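Long-range contacts in putative agmatinase (Clostridium difficile, PDB 3LHL), which probably hydrolyses agmatine to putrescine and urea with the help of manganese ions: residues A[125-130]-A[160-165]; A[18-23]-A[135-140]. One frame throughout, in Å; residues are numbered along the deposited sequence.

Interaction 1 (A[125-130]-A[160-165]); sequences DLREEY and SGTKEE. With MN (manganese (II) ion), chain B; PO4 (phosphate ion), chain F.
Over one face of the R127 guanidinium lies the methyl CG2 of T162, 3.6 Å from R127 NH2, while CA of G161 stands at the edge near the plane. The Y130 ring has phosphate O1 at its edge, in plane, hydrogen-bonded to its OH. The carboxylate of E165 meets the guanidinium obliquely, the two planes 77° apart, so this salt bridge is far from a flat two-pronged pair. R127 NE reaches E165 OE2 at 3.2 Å from above the carboxylate plane, and R127 NH2 makes a weak bond to E165 OE1 at 3.1 Å. A bend at chi3 (63°) turns the arginine head back beside the acid its own backbone also meets: R127 N gives a weak bond of 2.7 Å to OE2 of E165. Glutamate suits this place because OE1, besides taking R127 NH2, also serves the helix start. T162 N bonds to E165 OE1 at 2.8 Å through the anti lone pair, and E165 N returns to T162 OG1 at 3.1 Å, a capping box. CB of L126 rests 4.1 Å from CG of E165. D125 OD2 binds manganese with H98, D121 and D202. The contact thus joins the metal-bearing loop after strand 115-120, backed by I141 of helix 140-148, to the first turn of helix 163-170.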
loop_
_atom_site.group_PDB
_atom_site.type_symbol
_atom_site.label_atom_id
_atom_site.label_comp_id
_atom_site.label_asym_id
_atom_site.label_seq_id
_atom_site.Cartn_x
_atom_site.Cartn_y
_atom_site.Cartn_z
ATOM N N ASP A 125 10.332 7.869 2.648
ATOM C CA ASP A 125 9.541 8.572 1.641
ATOM C C ASP A 125 9.173 9.971 2.141
ATOM O O ASP A 125 8.181 10.557 1.714
ATOM C CB ASP A 125 8.264 7.792 1.312
ATOM C CG ASP A 125 8.528 6.589 0.431
ATOM O OD1 ASP A 125 9.666 6.457 -0.064
ATOM O OD2 ASP A 125 7.596 5.784 0.226
ATOM N N LEU A 126 9.987 10.507 3.047
ATOM C CA LEU A 126 9.721 11.820 3.609
ATOM C C LEU A 126 10.460 12.983 2.948
ATOM O O LEU A 126 10.187 14.142 3.255
ATOM C CB LEU A 126 10.014 11.804 5.110
ATOM C CG LEU A 126 8.981 11.100 5.996
ATOM C CD1 LEU A 126 9.421 11.141 7.447
ATOM C CD2 LEU A 126 7.626 11.786 5.841
ATOM N N ARG A 127 11.383 12.707 2.037
ATOM C CA ARG A 127 12.095 13.817 1.419
ATOM C C ARG A 127 11.149 14.698 0.605
ATOM O O ARG A 127 10.165 14.219 0.035
ATOM C CB ARG A 127 13.258 13.316 0.558
ATOM C CG ARG A 127 12.889 12.587 -0.712
ATOM C CD ARG A 127 14.153 11.955 -1.287
ATOM N NE ARG A 127 14.687 10.957 -0.362
ATOM C CZ ARG A 127 15.923 10.469 -0.400
ATOM N NH1 ARG A 127 16.782 10.886 -1.321
ATOM N NH2 ARG A 127 16.295 9.555 0.486
ATOM N N GLU A 128 11.453 15.993 0.580
ATOM C CA GLU A 128 10.649 16.988 -0.122
ATOM C C GLU A 128 10.660 16.784 -1.638
ATOM O O GLU A 128 9.640 16.955 -2.300
ATOM C CB GLU A 128 11.159 18.386 0.235
ATOM C CG GLU A 128 10.377 19.553 -0.372
ATOM C CD GLU A 128 8.898 19.550 -0.007
ATOM O OE1 GLU A 128 8.544 19.107 1.107
ATOM O OE2 GLU A 128 8.088 20.013 -0.833
ATOM N N GLU A 129 11.816 16.415 -2.183
ATOM C CA GLU A 129 11.935 16.185 -3.616
ATOM C C GLU A 129 12.861 15.021 -3.911
ATOM O O GLU A 129 13.646 14.600 -3.064
ATOM C CB GLU A 129 12.502 17.412 -4.341
ATOM C CG GLU A 129 11.657 18.665 -4.316
ATOM C CD GLU A 129 12.175 19.704 -5.303
ATOM O OE1 GLU A 129 13.409 19.773 -5.507
ATOM O OE2 GLU A 129 11.352 20.452 -5.874
ATOM N N TYR A 130 12.764 14.516 -5.135
ATOM C CA TYR A 130 13.610 13.430 -5.594
ATOM C C TYR A 130 13.709 13.615 -7.102
ATOM O O TYR A 130 12.694 13.738 -7.786
ATOM C CB TYR A 130 13.002 12.070 -5.243
ATOM C CG TYR A 130 13.928 10.909 -5.542
ATOM C CD1 TYR A 130 15.211 10.858 -4.997
ATOM C CD2 TYR A 130 13.527 9.868 -6.386
ATOM C CE1 TYR A 130 16.081 9.804 -5.286
ATOM C CE2 TYR A 130 14.385 8.807 -6.682
ATOM C CZ TYR A 130 15.661 8.782 -6.130
ATOM O OH TYR A 130 16.518 7.748 -6.433
ATOM N N SER A 160 15.814 2.824 5.747
ATOM C CA SER A 160 16.651 3.531 4.776
ATOM C C SER A 160 16.163 4.959 4.540
ATOM O O SER A 160 14.967 5.197 4.420
ATOM C CB SER A 160 16.663 2.760 3.448
ATOM O OG SER A 160 17.282 3.506 2.415
ATOM N N GLY A 161 17.099 5.902 4.485
ATOM C CA GLY A 161 16.744 7.294 4.257
ATOM C C GLY A 161 17.822 8.269 4.699
ATOM O O GLY A 161 18.788 7.878 5.347
ATOM N N THR A 162 17.665 9.540 4.341
ATOM C CA THR A 162 18.625 10.567 4.735
ATOM C C THR A 162 18.448 10.834 6.232
ATOM O O THR A 162 17.399 10.531 6.804
ATOM C CB THR A 162 18.367 11.890 3.992
ATOM O OG1 THR A 162 17.090 12.408 4.384
ATOM C CG2 THR A 162 18.385 11.672 2.479
ATOM N N LYS A 163 19.461 11.407 6.868
ATOM C CA LYS A 163 19.353 11.696 8.289
ATOM C C LYS A 163 18.205 12.681 8.556
ATOM O O LYS A 163 17.504 12.566 9.560
ATOM C CB LYS A 163 20.668 12.272 8.833
ATOM C CG LYS A 163 20.621 12.519 10.331
ATOM C CD LYS A 163 21.927 13.045 10.907
ATOM C CE LYS A 163 21.870 13.010 12.439
ATOM N NZ LYS A 163 23.051 13.631 13.107
ATOM N N GLU A 164 18.018 13.640 7.653
ATOM C CA GLU A 164 16.958 14.642 7.797
ATOM C C GLU A 164 15.575 13.993 7.819
ATOM O O GLU A 164 14.733 14.346 8.645
ATOM C CB GLU A 164 17.025 15.654 6.650
ATOM C CG GLU A 164 18.392 16.316 6.483
ATOM C CD GLU A 164 18.591 17.522 7.386
ATOM O OE1 GLU A 164 18.381 17.397 8.614
ATOM O OE2 GLU A 164 18.963 18.598 6.858
ATOM N N GLU A 165 15.344 13.047 6.909
ATOM C CA GLU A 165 14.059 12.358 6.847
ATOM C C GLU A 165 13.740 11.695 8.177
ATOM O O GLU A 165 12.607 11.737 8.642
ATOM C CB GLU A 165 14.061 11.305 5.740
ATOM C CG GLU A 165 14.048 11.875 4.332
ATOM C CD GLU A 165 14.103 10.788 3.278
ATOM O OE1 GLU A 165 15.078 10.005 3.282
ATOM O OE2 GLU A 165 13.173 10.711 2.445
HETATM MN MN MN B . 7.555 3.626 -0.700
HETATM P P PO4 F . 14.968 5.694 -9.226
HETATM O O1 PO4 F . 15.454 5.802 -7.827
HETATM O O2 PO4 F . 13.662 6.390 -9.355
HETATM O O3 PO4 F . 15.954 6.324 -10.143
HETATM O O4 PO4 F . 14.803 4.258 -9.582
#

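Interaction 2 (A[18-23]-A[135-140]); sequences DGTTSN and NSHATV. With PO4 (phosphate ion), chain F.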
loop_
_atom_site.group_PDB
_atom_site.type_symbol
_atom_site.label_atom_id
_atom_site.label_comp_id
_atom_site.label_asym_id
_atom_site.label_seq_id
_atom_site.Cartn_x
_atom_site.Cartn_y
_atom_site.Cartn_z
ATOM N N ASP A 18 4.771 3.774 -13.427
ATOM C CA ASP A 18 6.067 3.962 -12.773
ATOM C C ASP A 18 6.766 5.170 -13.389
ATOM O O ASP A 18 7.991 5.253 -13.424
ATOM C CB ASP A 18 6.960 2.714 -12.881
ATOM C CG ASP A 18 7.126 2.214 -14.302
ATOM O OD1 ASP A 18 7.249 3.035 -15.235
ATOM O OD2 ASP A 18 7.159 0.980 -14.479
ATOM N N GLY A 19 5.953 6.114 -13.853
ATOM C CA GLY A 19 6.452 7.318 -14.491
ATOM C C GLY A 19 7.514 8.154 -13.793
ATOM O O GLY A 19 8.261 8.858 -14.476
ATOM N N THR A 20 7.603 8.108 -12.464
ATOM C CA THR A 20 8.624 8.903 -11.786
ATOM C C THR A 20 9.818 8.075 -11.324
ATOM O O THR A 20 10.664 8.566 -10.579
ATOM C CB THR A 20 8.051 9.685 -10.578
ATOM O OG1 THR A 20 7.923 8.817 -9.449
ATOM C CG2 THR A 20 6.683 10.274 -10.917
ATOM N N THR A 21 9.884 6.824 -11.776
ATOM C CA THR A 21 10.990 5.930 -11.427
ATOM C C THR A 21 11.970 5.950 -12.595
ATOM O O THR A 21 11.602 5.604 -13.714
ATOM C CB THR A 21 10.504 4.485 -11.213
ATOM O OG1 THR A 21 9.437 4.472 -10.254
ATOM C CG2 THR A 21 11.646 3.609 -10.711
ATOM N N SER A 22 13.215 6.331 -12.332
ATOM C CA SER A 22 14.216 6.430 -13.391
ATOM C C SER A 22 15.114 5.220 -13.649
ATOM O O SER A 22 15.075 4.630 -14.733
ATOM C CB SER A 22 15.103 7.655 -13.143
ATOM O OG SER A 22 14.316 8.823 -12.974
ATOM N N ASN A 23 15.932 4.854 -12.665
ATOM C CA ASN A 23 16.852 3.737 -12.844
ATOM C C ASN A 23 16.264 2.337 -12.737
ATOM O O ASN A 23 16.832 1.391 -13.283
ATOM C CB ASN A 23 18.019 3.847 -11.863
ATOM C CG ASN A 23 18.814 5.122 -12.048
ATOM O OD1 ASN A 23 19.080 5.541 -13.176
ATOM N ND2 ASN A 23 19.204 5.745 -10.939
ATOM N N ASN A 135 6.711 15.511 -6.686
ATOM C CA ASN A 135 5.855 14.339 -6.776
ATOM C C ASN A 135 6.657 13.168 -7.304
ATOM O O ASN A 135 6.912 13.056 -8.503
ATOM C CB ASN A 135 4.656 14.629 -7.681
ATOM C CG ASN A 135 3.761 15.716 -7.116
ATOM O OD1 ASN A 135 3.328 15.637 -5.967
ATOM N ND2 ASN A 135 3.482 16.739 -7.917
ATOM N N SER A 136 7.058 12.302 -6.381
ATOM C CA SER A 136 7.857 11.127 -6.686
ATOM C C SER A 136 7.464 10.010 -5.732
ATOM O O SER A 136 6.793 10.251 -4.724
ATOM C CB SER A 136 9.339 11.464 -6.501
ATOM O OG SER A 136 10.140 10.299 -6.432
ATOM N N HIS A 137 7.878 8.787 -6.043
ATOM C CA HIS A 137 7.568 7.667 -5.165
ATOM C C HIS A 137 8.290 7.859 -3.828
ATOM O O HIS A 137 7.842 7.362 -2.794
ATOM C CB HIS A 137 8.008 6.338 -5.803
ATOM C CG HIS A 137 9.452 6.296 -6.202
ATOM N ND1 HIS A 137 9.903 6.760 -7.420
ATOM C CD2 HIS A 137 10.546 5.834 -5.548
ATOM C CE1 HIS A 137 11.211 6.583 -7.502
ATOM N NE2 HIS A 137 11.626 6.024 -6.380
ATOM N N ALA A 138 9.395 8.603 -3.861
ATOM C CA ALA A 138 10.218 8.854 -2.674
ATOM C C ALA A 138 9.793 10.036 -1.799
ATOM O O ALA A 138 10.407 10.292 -0.758
ATOM C CB ALA A 138 11.671 9.038 -3.094
ATOM N N THR A 139 8.753 10.755 -2.212
ATOM C CA THR A 139 8.281 11.902 -1.444
ATOM C C THR A 139 6.810 11.747 -1.086
ATOM O O THR A 139 6.226 12.637 -0.471
ATOM C CB THR A 139 8.405 13.211 -2.250
ATOM O OG1 THR A 139 7.448 13.190 -3.316
ATOM C CG2 THR A 139 9.812 13.369 -2.844
ATOM N N VAL A 140 6.213 10.621 -1.464
ATOM C CA VAL A 140 4.791 10.402 -1.226
ATOM C C VAL A 140 4.287 10.662 0.199
ATOM O O VAL A 140 3.246 11.297 0.378
ATOM C CB VAL A 140 4.356 8.969 -1.680
ATOM C CG1 VAL A 140 4.943 7.903 -0.754
ATOM C CG2 VAL A 140 2.835 8.882 -1.721
HETATM P P PO4 F . 14.968 5.694 -9.226
HETATM O O1 PO4 F . 15.454 5.802 -7.827
HETATM O O2 PO4 F . 13.662 6.390 -9.355
HETATM O O3 PO4 F . 15.954 6.324 -10.143
HETATM O O4 PO4 F . 14.803 4.258 -9.582
HETATM O O HOH W 1 10.938 10.962 -9.097
#
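OG1 of T20 receives a weak hydrogen bond from H137 N, 3.4 Å long and bent to 135°, and also bonds to E97, its stronger partner. This is a meeting of two loops beside the manganese site of the arginase-type alpha/beta fold: 18-23, whose first four residues form a type I beta turn, and 135-140, which holds an ST turn at S136. In that turn S136 OG accepts from A138 N at 3.2 Å, a task for which a short hydroxyl side chain is well suited. The serine oxygen also lies above one face of the H137 ring, toward its rim, and shares a water with T20 O that links the two loops. Threonine serves at position 20 because it offers two different ends: the hydroxyl faces the start of the H137 backbone, while the methyl CG2 of T20 rests 3.7 Å from N135 O. The imidazole is swung toward 18-23 by a chi1 of 55°, which puts CG between its own backbone N and carbonyl carbon. T21 crosses it at about a right angle, its OG1 bonded to E97. E248, part of a manganese site seen for this protein, though no such ion is bound by this chain in the model, touches H137 as well. A phosphate, probably from the crystallisation liquor, sits at the ring's edge; S22 N and N23 N bond to it, and its O2 lies in the imidazole plane, 3.1 Å from H137 CE1.

From the N terminus, the chain leaves strand 10-15 through 18-23, and after 111 residues 135-140 returns to it, closing the long loop of interaction 2. Before that return it has passed 125-130, which waits for 160-165, only 29 residues on, to close interaction 1. The segments alternate, so the two contacts cross rather than nest. The loop between strand 115-120 and helix 140-148 supplies one half of each, and is thereby tied on one flank to the loop before helix 30-38 and on another to helix 163-170. The contacts touch directly where Y130 packs on S136, and the phosphate spans both, bound by Y130 OH and by the 18-23 backbone.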